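Local structure of DNA polymerase sliding clamp (Archaeoglobus fulgidus, 1RWZ) at residues A[42-47]-A[195-200]; A[136-141]-A[209-214]; A[142-147]-A[170-175]; A[153-158]-A[162-167]. The protein probably acts as a ring-shaped homotrimeric platform that encircles DNA and tethers the polymerase and other replication proteins to it. One frame throughout, in Å; residues are numbered along the deposited sequence.

From the N terminus, the chain reaches 42-47, whose partner 195-200 comes 148 residues later; interaction 1 ties the N-terminal half to a helix of the C-terminal half. Interaction 2 starts inside that loop at 136-141 but ends beyond it at 209-214, so the two cross. Interaction 3, from 142-147 to 170-175, nests within both, and interaction 4, a hairpin between 153-158 and 162-167, nests within interaction 3. Helix 135-146 serves interactions 2 and 3, packing on strands 210-215 and 170-176. K199 NZ of interaction 1 forms a salt bridge of 2.8 Å with D146 OD2 of interaction 3, while I163 and A165 of interaction 4 pair with F174 and I172 of interaction 3 in one four-stranded sheet.

Interaction 1 (A[42-47]-A[195-200]); sequences ANVAMV and VDYLKE
Y197 OH, 3.6 Å from V44 CB, is hydrogen-bonded with D40 OD1, just before segment 42-47. The same carboxylate, through OD2, receives the backbone N-H groups of V44 and A45, so D40 joins the turn to the tyrosine that packs on it. A42 CB lies 3.9 Å from Y197 OH, beside the hydroxyl.

The ring itself meets two side chains. V44 crosses it at about a right angle: its CG1 branch, anti to the backbone N (chi1 177°), stands 4.0 Å from the Y197 ring centroid and 21° off the normal, which makes it a CH-pi contact over one face, displaced toward the rim. A45 CB approaches obliquely and comes 3.6 Å from Y197 CD2. Y197 alone supplies the helical side of a small interface of 144 Å².

Both V44 and Y197 also touch L238 of strand 232-238, the neighbour of strand 45-52 in the large antiparallel sheet. Helix 195-201 is thus fastened at Y197 to the start of strand 45-52, while L198 touches V152 and F154 of strand 151-157 and I142 of helix 135-146.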
loop_
_atom_site.group_PDB
_atom_site.type_symbol
_atom_site.label_atom_id
_atom_site.label_comp_id
_atom_site.label_asym_id
_atom_site.label_seq_id
_atom_site.Cartn_x
_atom_site.Cartn_y
_atom_site.Cartn_z
ATOM N N ALA A 42 -28.526 11.922 6.256
ATOM C CA ALA A 42 -29.559 10.986 6.688
ATOM C C ALA A 42 -30.031 11.207 8.127
ATOM O O ALA A 42 -30.977 10.556 8.577
ATOM C CB ALA A 42 -29.058 9.560 6.520
ATOM N N ASN A 43 -29.378 12.119 8.844
ATOM C CA ASN A 43 -29.730 12.407 10.234
ATOM C C ASN A 43 -29.631 11.158 11.103
ATOM O O ASN A 43 -30.447 10.931 12.000
ATOM C CB ASN A 43 -31.143 12.984 10.316
ATOM C CG ASN A 43 -31.188 14.453 9.962
ATOM O OD1 ASN A 43 -31.008 15.317 10.821
ATOM N ND2 ASN A 43 -31.408 14.746 8.687
ATOM N N VAL A 44 -28.614 10.351 10.830
ATOM C CA VAL A 44 -28.386 9.121 11.572
ATOM C C VAL A 44 -27.198 9.293 12.514
ATOM O O VAL A 44 -27.111 8.630 13.546
ATOM C CB VAL A 44 -28.106 7.953 10.603
ATOM C CG1 VAL A 44 -27.785 6.690 11.376
ATOM C CG2 VAL A 44 -29.320 7.726 9.699
ATOM N N ALA A 45 -26.294 10.199 12.161
ATOM C CA ALA A 45 -25.105 10.440 12.976
ATOM C C ALA A 45 -24.755 11.916 13.085
ATOM O O ALA A 45 -25.050 12.709 12.188
ATOM C CB ALA A 45 -23.928 9.670 12.392
ATOM N N MET A 46 -24.120 12.276 14.197
ATOM C CA MET A 46 -23.697 13.644 14.449
ATOM C C MET A 46 -22.238 13.599 14.897
ATOM O O MET A 46 -21.784 12.595 15.444
ATOM C CB MET A 46 -24.555 14.265 15.559
ATOM C CG MET A 46 -24.206 15.711 15.919
ATOM S SD MET A 46 -25.128 16.347 17.361
ATOM C CE MET A 46 -26.631 16.920 16.601
ATOM N N VAL A 47 -21.509 14.678 14.643
ATOM C CA VAL A 47 -20.114 14.768 15.067
ATOM C C VAL A 47 -19.936 16.091 15.802
ATOM O O VAL A 47 -20.475 17.122 15.396
ATOM C CB VAL A 47 -19.132 14.683 13.864
ATOM C CG1 VAL A 47 -19.348 15.850 12.910
ATOM C CG2 VAL A 47 -17.683 14.655 14.379
ATOM N N VAL A 195 -23.202 -1.136 11.725
ATOM C CA VAL A 195 -21.756 -1.325 11.651
ATOM C C VAL A 195 -21.118 -0.351 10.663
ATOM O O VAL A 195 -20.002 0.117 10.888
ATOM C CB VAL A 195 -21.398 -2.774 11.229
ATOM C CG1 VAL A 195 -19.901 -2.894 10.958
ATOM C CG2 VAL A 195 -21.795 -3.745 12.326
ATOM N N ASP A 196 -21.823 -0.046 9.573
ATOM C CA ASP A 196 -21.300 0.868 8.557
ATOM C C ASP A 196 -20.843 2.195 9.154
ATOM O O ASP A 196 -19.739 2.671 8.863
ATOM C CB ASP A 196 -22.348 1.144 7.473
ATOM C CG ASP A 196 -22.663 -0.078 6.631
ATOM O OD1 ASP A 196 -21.717 -0.746 6.165
ATOM O OD2 ASP A 196 -23.865 -0.363 6.420
ATOM N N TYR A 197 -21.692 2.800 9.977
ATOM C CA TYR A 197 -21.339 4.066 10.603
ATOM C C TYR A 197 -20.213 3.917 11.621
ATOM O O TYR A 197 -19.299 4.739 11.661
ATOM C CB TYR A 197 -22.551 4.697 11.287
ATOM C CG TYR A 197 -23.434 5.491 10.350
ATOM C CD1 TYR A 197 -24.440 4.869 9.608
ATOM C CD2 TYR A 197 -23.262 6.865 10.208
ATOM C CE1 TYR A 197 -25.257 5.605 8.747
ATOM C CE2 TYR A 197 -24.069 7.610 9.349
ATOM C CZ TYR A 197 -25.066 6.972 8.625
ATOM O OH TYR A 197 -25.871 7.714 7.786
ATOM N N LEU A 198 -20.284 2.873 12.441
ATOM C CA LEU A 198 -19.264 2.641 13.459
ATOM C C LEU A 198 -17.893 2.460 12.818
ATOM O O LEU A 198 -16.888 2.962 13.325
ATOM C CB LEU A 198 -19.616 1.405 14.292
ATOM C CG LEU A 198 -20.866 1.544 15.172
ATOM C CD1 LEU A 198 -21.228 0.201 15.783
ATOM C CD2 LEU A 198 -20.603 2.578 16.261
ATOM N N LYS A 199 -17.860 1.751 11.696
ATOM C CA LYS A 199 -16.606 1.516 10.993
ATOM C C LYS A 199 -16.044 2.839 10.479
ATOM O O LYS A 199 -14.840 3.090 10.579
ATOM C CB LYS A 199 -16.834 0.541 9.833
ATOM C CG LYS A 199 -15.566 0.049 9.163
ATOM C CD LYS A 199 -15.904 -0.998 8.115
ATOM C CE LYS A 199 -14.663 -1.533 7.425
ATOM N NZ LYS A 199 -15.031 -2.487 6.340
ATOM N N GLU A 200 -16.915 3.694 9.945
ATOM C CA GLU A 200 -16.498 4.994 9.426
ATOM C C GLU A 200 -15.936 5.870 10.548
ATOM O O GLU A 200 -14.913 6.537 10.373
ATOM C CB GLU A 200 -17.684 5.698 8.754
ATOM C CG GLU A 200 -17.331 6.957 7.969
ATOM C CD GLU A 200 -16.372 6.693 6.818
ATOM O OE1 GLU A 200 -16.471 5.622 6.183
ATOM O OE2 GLU A 200 -15.523 7.564 6.537
#

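Interaction 2 (A[136-141]-A[209-214]); sequences GEFKKA and DLLTIH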
loop_
_atom_site.group_PDB
_atom_site.type_symbol
_atom_site.label_atom_id
_atom_site.label_comp_id
_atom_site.label_asym_id
_atom_site.label_seq_id
_atom_site.Cartn_x
_atom_site.Cartn_y
_atom_site.Cartn_z
ATOM N N GLY A 136 -8.226 1.762 19.536
ATOM C CA GLY A 136 -7.731 0.778 18.586
ATOM C C GLY A 136 -8.364 -0.580 18.805
ATOM O O GLY A 136 -8.655 -1.306 17.848
ATOM N N GLU A 137 -8.573 -0.930 20.069
ATOM C CA GLU A 137 -9.185 -2.201 20.426
ATOM C C GLU A 137 -10.641 -2.196 19.959
ATOM O O GLU A 137 -11.143 -3.197 19.442
ATOM C CB GLU A 137 -9.123 -2.406 21.939
ATOM C CG GLU A 137 -9.661 -3.739 22.423
ATOM C CD GLU A 137 -8.839 -4.930 21.946
ATOM O OE1 GLU A 137 -7.798 -4.732 21.281
ATOM O OE2 GLU A 137 -9.236 -6.073 22.245
ATOM N N PHE A 138 -11.308 -1.060 20.147
ATOM C CA PHE A 138 -12.704 -0.907 19.733
ATOM C C PHE A 138 -12.775 -1.051 18.214
ATOM O O PHE A 138 -13.631 -1.760 17.680
ATOM C CB PHE A 138 -13.217 0.477 20.149
ATOM C CG PHE A 138 -14.629 0.770 19.707
ATOM C CD1 PHE A 138 -15.714 0.205 20.367
ATOM C CD2 PHE A 138 -14.866 1.637 18.645
ATOM C CE1 PHE A 138 -17.027 0.508 19.973
ATOM C CE2 PHE A 138 -16.172 1.944 18.245
ATOM C CZ PHE A 138 -17.250 1.378 18.911
ATOM N N LYS A 139 -11.854 -0.382 17.528
ATOM C CA LYS A 139 -11.785 -0.414 16.072
ATOM C C LYS A 139 -11.665 -1.851 15.568
ATOM O O LYS A 139 -12.301 -2.225 14.584
ATOM C CB LYS A 139 -10.594 0.427 15.600
ATOM C CG LYS A 139 -10.441 0.577 14.094
ATOM C CD LYS A 139 -9.412 1.656 13.780
ATOM C CE LYS A 139 -9.236 1.864 12.283
ATOM N NZ LYS A 139 -8.407 3.074 11.995
ATOM N N LYS A 140 -10.850 -2.655 16.246
ATOM C CA LYS A 140 -10.664 -4.050 15.863
ATOM C C LYS A 140 -11.946 -4.847 16.084
ATOM O O LYS A 140 -12.283 -5.731 15.292
ATOM C CB LYS A 140 -9.524 -4.677 16.672
ATOM C CG LYS A 140 -8.142 -4.169 16.301
ATOM C CD LYS A 140 -7.104 -4.685 17.295
ATOM C CE LYS A 140 -5.703 -4.209 16.949
ATOM N NZ LYS A 140 -5.227 -4.790 15.662
ATOM N N ALA A 141 -12.658 -4.537 17.163
ATOM C CA ALA A 141 -13.903 -5.231 17.467
ATOM C C ALA A 141 -14.919 -4.966 16.359
ATOM O O ALA A 141 -15.589 -5.885 15.884
ATOM C CB ALA A 141 -14.457 -4.760 18.811
ATOM N N ASP A 209 -5.331 5.940 21.269
ATOM C CA ASP A 209 -6.337 6.990 21.422
ATOM C C ASP A 209 -7.359 6.494 22.436
ATOM O O ASP A 209 -7.662 5.303 22.485
ATOM C CB ASP A 209 -7.030 7.287 20.086
ATOM C CG ASP A 209 -6.099 7.933 19.071
ATOM O OD1 ASP A 209 -5.335 8.841 19.459
ATOM O OD2 ASP A 209 -6.141 7.545 17.882
ATOM N N LEU A 210 -7.889 7.398 23.253
ATOM C CA LEU A 210 -8.865 7.003 24.260
ATOM C C LEU A 210 -10.281 7.088 23.706
ATOM O O LEU A 210 -10.596 7.979 22.917
ATOM C CB LEU A 210 -8.762 7.907 25.494
ATOM C CG LEU A 210 -9.458 7.408 26.763
ATOM C CD1 LEU A 210 -8.687 6.209 27.323
ATOM C CD2 LEU A 210 -9.519 8.527 27.802
ATOM N N LEU A 211 -11.121 6.143 24.107
ATOM C CA LEU A 211 -12.518 6.143 23.685
ATOM C C LEU A 211 -13.389 5.970 24.912
ATOM O O LEU A 211 -13.175 5.058 25.706
ATOM C CB LEU A 211 -12.808 5.000 22.707
ATOM C CG LEU A 211 -14.301 4.743 22.450
ATOM C CD1 LEU A 211 -14.960 5.973 21.810
ATOM C CD2 LEU A 211 -14.452 3.532 21.561
ATOM N N THR A 212 -14.355 6.868 25.075
ATOM C CA THR A 212 -15.289 6.786 26.184
ATOM C C THR A 212 -16.645 6.575 25.537
ATOM O O THR A 212 -17.084 7.388 24.720
ATOM C CB THR A 212 -15.329 8.086 27.002
ATOM O OG1 THR A 212 -14.041 8.317 27.589
ATOM C CG2 THR A 212 -16.389 7.994 28.113
ATOM N N ILE A 213 -17.292 5.476 25.894
ATOM C CA ILE A 213 -18.603 5.155 25.343
ATOM C C ILE A 213 -19.674 5.432 26.386
ATOM O O ILE A 213 -19.554 4.986 27.524
ATOM C CB ILE A 213 -18.698 3.662 24.970
ATOM C CG1 ILE A 213 -17.577 3.290 23.996
ATOM C CG2 ILE A 213 -20.079 3.360 24.372
ATOM C CD1 ILE A 213 -17.476 1.795 23.728
ATOM N N HIS A 214 -20.705 6.180 25.999
ATOM C CA HIS A 214 -21.836 6.467 26.884
ATOM C C HIS A 214 -22.970 5.681 26.229
ATOM O O HIS A 214 -23.343 5.952 25.087
ATOM C CB HIS A 214 -22.135 7.965 26.901
ATOM C CG HIS A 214 -21.020 8.791 27.464
ATOM N ND1 HIS A 214 -20.802 8.927 28.818
ATOM C CD2 HIS A 214 -20.038 9.494 26.853
ATOM C CE1 HIS A 214 -19.734 9.679 29.017
ATOM N NE2 HIS A 214 -19.250 10.036 27.841
#
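L211 and I213 of strand 210-215 pack against F138 of helix 135-146, a helix-on-sheet contact within the C-terminal domain of the PCNA fold. In that fold, two domains of like architecture make up each subunit, with sheets on the outside of the ring and helices lining its central hole.

D209 leads into the strand, and its backbone pairs with A135 at the start of the helix. L210 and T212 point to the other side of the strand, which leaves L211 and I213 to meet the helix.

L211 makes the principal contact. Its CB points toward the helix; chi1 of 167° sets CG anti to the backbone N, and CD2, continuing nearly anti to CA, ends over one face of the F138 ring. CD2 lies 3.6 Å from the ring centroid, 25° off the normal, offset toward the side where the ring joins CB. This is a CH-pi contact, and the separation of 3.3 Å between L211 CD2 and F138 CG shows how closely the methyl is seated.

I213, two residues beyond L211, again faces the helix. Its side chain also meets F161 and V221, while F138 touches M133, C202 and I163, so residues of the large sheet and of the four-stranded sheet border the contact.

With CG1 anti to the carbonyl carbon (chi1 -56°), I213 extends its CD1 methyl obliquely toward the ring, 4.0 Å from F138 CE1.

Interaction 3 (A[142-147]-A[170-175]); sequences IAAADK and DSIVFH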
loop_
_atom_site.group_PDB
_atom_site.type_symbol
_atom_site.label_atom_id
_atom_site.label_comp_id
_atom_site.label_asym_id
_atom_site.label_seq_id
_atom_site.Cartn_x
_atom_site.Cartn_y
_atom_site.Cartn_z
ATOM N N ILE A 142 -15.025 -3.704 15.953
ATOM C CA ILE A 142 -15.955 -3.318 14.897
ATOM C C ILE A 142 -15.554 -3.972 13.574
ATOM O O ILE A 142 -16.408 -4.401 12.799
ATOM C CB ILE A 142 -15.996 -1.776 14.726
ATOM C CG1 ILE A 142 -16.479 -1.123 16.028
ATOM C CG2 ILE A 142 -16.909 -1.385 13.571
ATOM C CD1 ILE A 142 -17.840 -1.627 16.521
ATOM N N ALA A 143 -14.253 -4.057 13.319
ATOM C CA ALA A 143 -13.769 -4.672 12.088
ATOM C C ALA A 143 -14.140 -6.150 12.050
ATOM O O ALA A 143 -14.494 -6.679 10.995
ATOM C CB ALA A 143 -12.250 -4.505 11.972
ATOM N N ALA A 144 -14.060 -6.815 13.198
ATOM C CA ALA A 144 -14.403 -8.232 13.284
ATOM C C ALA A 144 -15.908 -8.412 13.076
ATOM O O ALA A 144 -16.342 -9.289 12.327
ATOM C CB ALA A 144 -13.991 -8.789 14.641
ATOM N N ALA A 145 -16.694 -7.575 13.742
ATOM C CA ALA A 145 -18.147 -7.634 13.630
ATOM C C ALA A 145 -18.599 -7.376 12.195
ATOM O O ALA A 145 -19.553 -7.992 11.715
ATOM C CB ALA A 145 -18.780 -6.616 14.564
ATOM N N ASP A 146 -17.908 -6.465 11.522
ATOM C CA ASP A 146 -18.222 -6.097 10.145
ATOM C C ASP A 146 -18.145 -7.276 9.175
ATOM O O ASP A 146 -18.765 -7.255 8.111
ATOM C CB ASP A 146 -17.281 -4.979 9.687
ATOM C CG ASP A 146 -17.510 -4.572 8.243
ATOM O OD1 ASP A 146 -18.657 -4.229 7.887
ATOM O OD2 ASP A 146 -16.532 -4.586 7.467
ATOM N N LYS A 147 -17.386 -8.302 9.533
ATOM C CA LYS A 147 -17.263 -9.469 8.671
ATOM C C LYS A 147 -18.438 -10.424 8.852
ATOM O O LYS A 147 -18.677 -11.291 8.012
ATOM C CB LYS A 147 -15.954 -10.202 8.961
ATOM C CG LYS A 147 -14.728 -9.462 8.453
ATOM C CD LYS A 147 -13.451 -10.204 8.778
ATOM C CE LYS A 147 -12.261 -9.540 8.102
ATOM N NZ LYS A 147 -12.169 -8.100 8.458
ATOM N N ASP A 170 -22.891 -17.911 11.468
ATOM C CA ASP A 170 -21.808 -17.585 12.387
ATOM C C ASP A 170 -22.133 -16.380 13.258
ATOM O O ASP A 170 -23.131 -15.688 13.045
ATOM C CB ASP A 170 -20.479 -17.367 11.639
ATOM C CG ASP A 170 -20.589 -16.383 10.488
ATOM O OD1 ASP A 170 -21.530 -15.560 10.466
ATOM O OD2 ASP A 170 -19.707 -16.424 9.602
ATOM N N SER A 171 -21.294 -16.148 14.259
ATOM C CA SER A 171 -21.497 -15.030 15.166
ATOM C C SER A 171 -20.174 -14.638 15.789
ATOM O O SER A 171 -19.201 -15.395 15.754
ATOM C CB SER A 171 -22.478 -15.412 16.271
ATOM O OG SER A 171 -21.957 -16.465 17.067
ATOM N N ILE A 172 -20.142 -13.449 16.372
ATOM C CA ILE A 172 -18.925 -12.978 16.998
ATOM C C ILE A 172 -19.265 -12.153 18.226
ATOM O O ILE A 172 -20.229 -11.382 18.230
ATOM C CB ILE A 172 -18.092 -12.150 15.998
ATOM C CG1 ILE A 172 -16.685 -11.932 16.544
ATOM C CG2 ILE A 172 -18.765 -10.811 15.725
ATOM C CD1 ILE A 172 -15.694 -11.519 15.473
ATOM N N VAL A 173 -18.488 -12.348 19.285
ATOM C CA VAL A 173 -18.695 -11.618 20.524
ATOM C C VAL A 173 -17.368 -11.066 21.016
ATOM O O VAL A 173 -16.396 -11.809 21.160
ATOM C CB VAL A 173 -19.271 -12.522 21.637
ATOM C CG1 VAL A 173 -19.351 -11.746 22.952
ATOM C CG2 VAL A 173 -20.649 -13.036 21.238
ATOM N N PHE A 174 -17.337 -9.757 21.233
ATOM C CA PHE A 174 -16.166 -9.070 21.760
ATOM C C PHE A 174 -16.587 -8.792 23.195
ATOM O O PHE A 174 -17.683 -8.284 23.430
ATOM C CB PHE A 174 -15.933 -7.749 21.023
ATOM C CG PHE A 174 -15.024 -6.799 21.755
ATOM C CD1 PHE A 174 -13.641 -6.935 21.681
ATOM C CD2 PHE A 174 -15.557 -5.781 22.541
ATOM C CE1 PHE A 174 -12.801 -6.066 22.382
ATOM C CE2 PHE A 174 -14.727 -4.908 23.247
ATOM C CZ PHE A 174 -13.347 -5.053 23.165
ATOM N N HIS A 175 -15.742 -9.134 24.160
ATOM C CA HIS A 175 -16.104 -8.913 25.547
ATOM C C HIS A 175 -14.912 -8.540 26.408
ATOM O O HIS A 175 -13.852 -9.164 26.330
ATOM C CB HIS A 175 -16.766 -10.169 26.122
ATOM C CG HIS A 175 -17.071 -10.080 27.585
ATOM N ND1 HIS A 175 -16.982 -11.166 28.429
ATOM C CD2 HIS A 175 -17.473 -9.040 28.353
ATOM C CE1 HIS A 175 -17.314 -10.798 29.653
ATOM N NE2 HIS A 175 -17.616 -9.513 29.634
HETATM O O HOH W 1 -18.711 -14.291 8.305
#
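I172 of strand 170-176 meets helix 135-146 at A144 and A145, where A145 and I172 are the closest residues by CA atoms, 6.4 Å apart. From I172 CB, directed toward the helix, the side chain divides. The CG2 branch, between the backbone N and the carbonyl carbon, settles on the helix backbone, 3.9 Å from A145 CA, with A145 CB farther away at 4.4 Å. The other branch starts with CG1 anti to the backbone N (chi1 -167°) and stays extended to CD1, which reaches the A144 methyl. The separation of A144 CB and I172 CD1, 3.3 Å, is shorter than usual carbon contact, evidence of tight packing. I172 CD1 also passes A144 O at 3.9 Å.

Past A145 and before I172, one water links the segments by donating to K147 O at 3.0 Å and to D170 OD2 at 2.7 Å. That carboxylate oxygen is further held by R73 NH1, in a salt bridge, and by Y106 OH, both of a neighbouring subunit.

Residues 170-174 pair antiparallel with a strand of that subunit, so the helix packs behind the edge strand at which the sheet continues into the next subunit, the interface typical of the toroidal PCNA trimer.

Interaction 4 (A[153-158]-A[162-167]); sequences IFRSDK and RIEAKG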
loop_
_atom_site.group_PDB
_atom_site.type_symbol
_atom_site.label_atom_id
_atom_site.label_comp_id
_atom_site.label_asym_id
_atom_site.label_seq_id
_atom_site.Cartn_x
_atom_site.Cartn_y
_atom_site.Cartn_z
ATOM N N ILE A 153 -24.799 -5.376 18.461
ATOM C CA ILE A 153 -25.425 -5.040 19.725
ATOM C C ILE A 153 -24.332 -4.620 20.702
ATOM O O ILE A 153 -23.300 -5.286 20.797
ATOM C CB ILE A 153 -26.151 -6.254 20.342
ATOM C CG1 ILE A 153 -27.387 -6.603 19.510
ATOM C CG2 ILE A 153 -26.549 -5.950 21.780
ATOM C CD1 ILE A 153 -28.077 -7.883 19.947
ATOM N N PHE A 154 -24.545 -3.499 21.386
ATOM C CA PHE A 154 -23.620 -3.035 22.416
ATOM C C PHE A 154 -24.350 -3.393 23.699
ATOM O O PHE A 154 -25.519 -3.039 23.874
ATOM C CB PHE A 154 -23.414 -1.518 22.377
ATOM C CG PHE A 154 -22.441 -1.053 21.329
ATOM C CD1 PHE A 154 -21.955 0.251 21.360
ATOM C CD2 PHE A 154 -22.027 -1.896 20.305
ATOM C CE1 PHE A 154 -21.072 0.709 20.383
ATOM C CE2 PHE A 154 -21.141 -1.446 19.325
ATOM C CZ PHE A 154 -20.664 -0.145 19.364
ATOM N N ARG A 155 -23.670 -4.092 24.596
ATOM C CA ARG A 155 -24.295 -4.514 25.837
ATOM C C ARG A 155 -23.375 -4.269 27.023
ATOM O O ARG A 155 -22.185 -4.570 26.970
ATOM C CB ARG A 155 -24.644 -6.000 25.725
ATOM C CG ARG A 155 -25.182 -6.653 26.974
ATOM C CD ARG A 155 -25.393 -8.138 26.703
ATOM N NE ARG A 155 -25.638 -8.904 27.921
ATOM C CZ ARG A 155 -25.741 -10.229 27.954
ATOM N NH1 ARG A 155 -25.620 -10.933 26.836
ATOM N NH2 ARG A 155 -25.965 -10.851 29.104
ATOM N N SER A 156 -23.937 -3.705 28.085
ATOM C CA SER A 156 -23.178 -3.423 29.296
ATOM C C SER A 156 -23.961 -3.860 30.528
ATOM O O SER A 156 -25.186 -3.777 30.566
ATOM C CB SER A 156 -22.879 -1.920 29.392
ATOM O OG SER A 156 -22.105 -1.608 30.537
ATOM N N ASP A 157 -23.237 -4.354 31.523
ATOM C CA ASP A 157 -23.827 -4.750 32.794
ATOM C C ASP A 157 -22.677 -4.898 33.773
ATOM O O ASP A 157 -21.540 -4.556 33.448
ATOM C CB ASP A 157 -24.632 -6.055 32.688
ATOM C CG ASP A 157 -23.800 -7.233 32.227
ATOM O OD1 ASP A 157 -22.594 -7.288 32.534
ATOM O OD2 ASP A 157 -24.372 -8.123 31.567
ATOM N N LYS A 158 -22.953 -5.397 34.970
ATOM C CA LYS A 158 -21.889 -5.542 35.953
ATOM C C LYS A 158 -20.757 -6.471 35.503
ATOM O O LYS A 158 -19.627 -6.344 35.971
ATOM C CB LYS A 158 -22.480 -6.012 37.285
ATOM C CG LYS A 158 -23.461 -5.005 37.876
ATOM C CD LYS A 158 -23.997 -5.434 39.234
ATOM C CE LYS A 158 -24.931 -4.369 39.801
ATOM N NZ LYS A 158 -25.443 -4.717 41.160
ATOM N N ARG A 162 -19.840 -5.812 26.101
ATOM C CA ARG A 162 -19.808 -6.726 24.967
ATOM C C ARG A 162 -20.321 -6.074 23.693
ATOM O O ARG A 162 -21.174 -5.190 23.736
ATOM C CB ARG A 162 -20.666 -7.966 25.243
ATOM C CG ARG A 162 -20.316 -8.732 26.501
ATOM C CD ARG A 162 -20.996 -10.096 26.499
ATOM N NE ARG A 162 -20.838 -10.797 27.773
ATOM C CZ ARG A 162 -21.592 -10.575 28.846
ATOM N NH1 ARG A 162 -22.564 -9.672 28.800
ATOM N NH2 ARG A 162 -21.371 -11.250 29.967
ATOM N N ILE A 163 -19.770 -6.513 22.567
ATOM C CA ILE A 163 -20.183 -6.061 21.244
ATOM C C ILE A 163 -20.467 -7.386 20.541
ATOM O O ILE A 163 -19.569 -8.220 20.400
ATOM C CB ILE A 163 -19.064 -5.308 20.498
ATOM C CG1 ILE A 163 -18.777 -3.970 21.192
ATOM C CG2 ILE A 163 -19.489 -5.050 19.047
ATOM C CD1 ILE A 163 -17.639 -3.184 20.560
ATOM N N GLU A 164 -21.711 -7.589 20.119
ATOM C CA GLU A 164 -22.088 -8.846 19.485
ATOM C C GLU A 164 -22.680 -8.682 18.094
ATOM O O GLU A 164 -23.418 -7.734 17.827
ATOM C CB GLU A 164 -23.104 -9.580 20.366
ATOM C CG GLU A 164 -22.809 -9.485 21.854
ATOM C CD GLU A 164 -23.854 -10.173 22.714
ATOM O OE1 GLU A 164 -25.063 -10.044 22.412
ATOM O OE2 GLU A 164 -23.468 -10.830 23.703
ATOM N N ALA A 165 -22.352 -9.620 17.212
ATOM C CA ALA A 165 -22.862 -9.608 15.848
ATOM C C ALA A 165 -23.254 -11.034 15.486
ATOM O O ALA A 165 -22.537 -11.987 15.808
ATOM C CB ALA A 165 -21.801 -9.085 14.885
ATOM N N LYS A 166 -24.396 -11.185 14.826
ATOM C CA LYS A 166 -24.865 -12.509 14.440
ATOM C C LYS A 166 -25.184 -12.582 12.959
ATOM O O LYS A 166 -25.769 -11.662 12.395
ATOM C CB LYS A 166 -26.110 -12.885 15.245
ATOM C CG LYS A 166 -25.884 -12.947 16.745
ATOM C CD LYS A 166 -27.154 -13.364 17.472
ATOM C CE LYS A 166 -26.911 -13.511 18.968
ATOM N NZ LYS A 166 -25.881 -14.552 19.258
ATOM N N GLY A 167 -24.783 -13.682 12.335
ATOM C CA GLY A 167 -25.045 -13.880 10.922
ATOM C C GLY A 167 -25.912 -15.112 10.780
ATOM O O GLY A 167 -26.409 -15.634 11.775
#
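Strands 153-157 and 162-166 run antiparallel, their directions 147° apart and their axes 4.8 Å apart at closest approach, with I153-E164 and R155-R162 as hydrogen-bonded pairs and F154-I163 as the non-hydrogen-bonded pair between them. Each hydrogen-bonded pair is doubly linked: I153 N to E164 O at 2.8 Å is matched by E164 N to I153 O, and R155 N to R162 O by R162 N to R155 O. I163 CA adds a CA-H...O contact to I153 O at 3.2 Å.

F154 and I163 lie alongside each other on one face, F154 CE2 at 3.9 Å from I163 CG1. F154 also makes an edge-to-face contact with F193.

These strands form a beta hairpin in the middle of a four-stranded antiparallel sheet. On the face that carries R155, R162 and E164, these three and D157, whose carboxylate comes close, form a salt-bridge network of long contacts. R155, CG anti to its N (chi1 174°) and extended to NE, lies alongside R162. R162 NH1 sits 3.2 Å above the R155 guanidinium plane, over its centre, yet the planes are 51° apart, which rules out a parallel stack. The carboxylates probably offset these like charges: D157 OD2 lies 3.7 Å from R162 NH1, at the guanidinium edge, and 3.9 Å from R155 NE, while E164 OE2 comes obliquely to within 3.8 Å of R155 NH1. D157 OD1 accepts a hydrogen bond from E159 N.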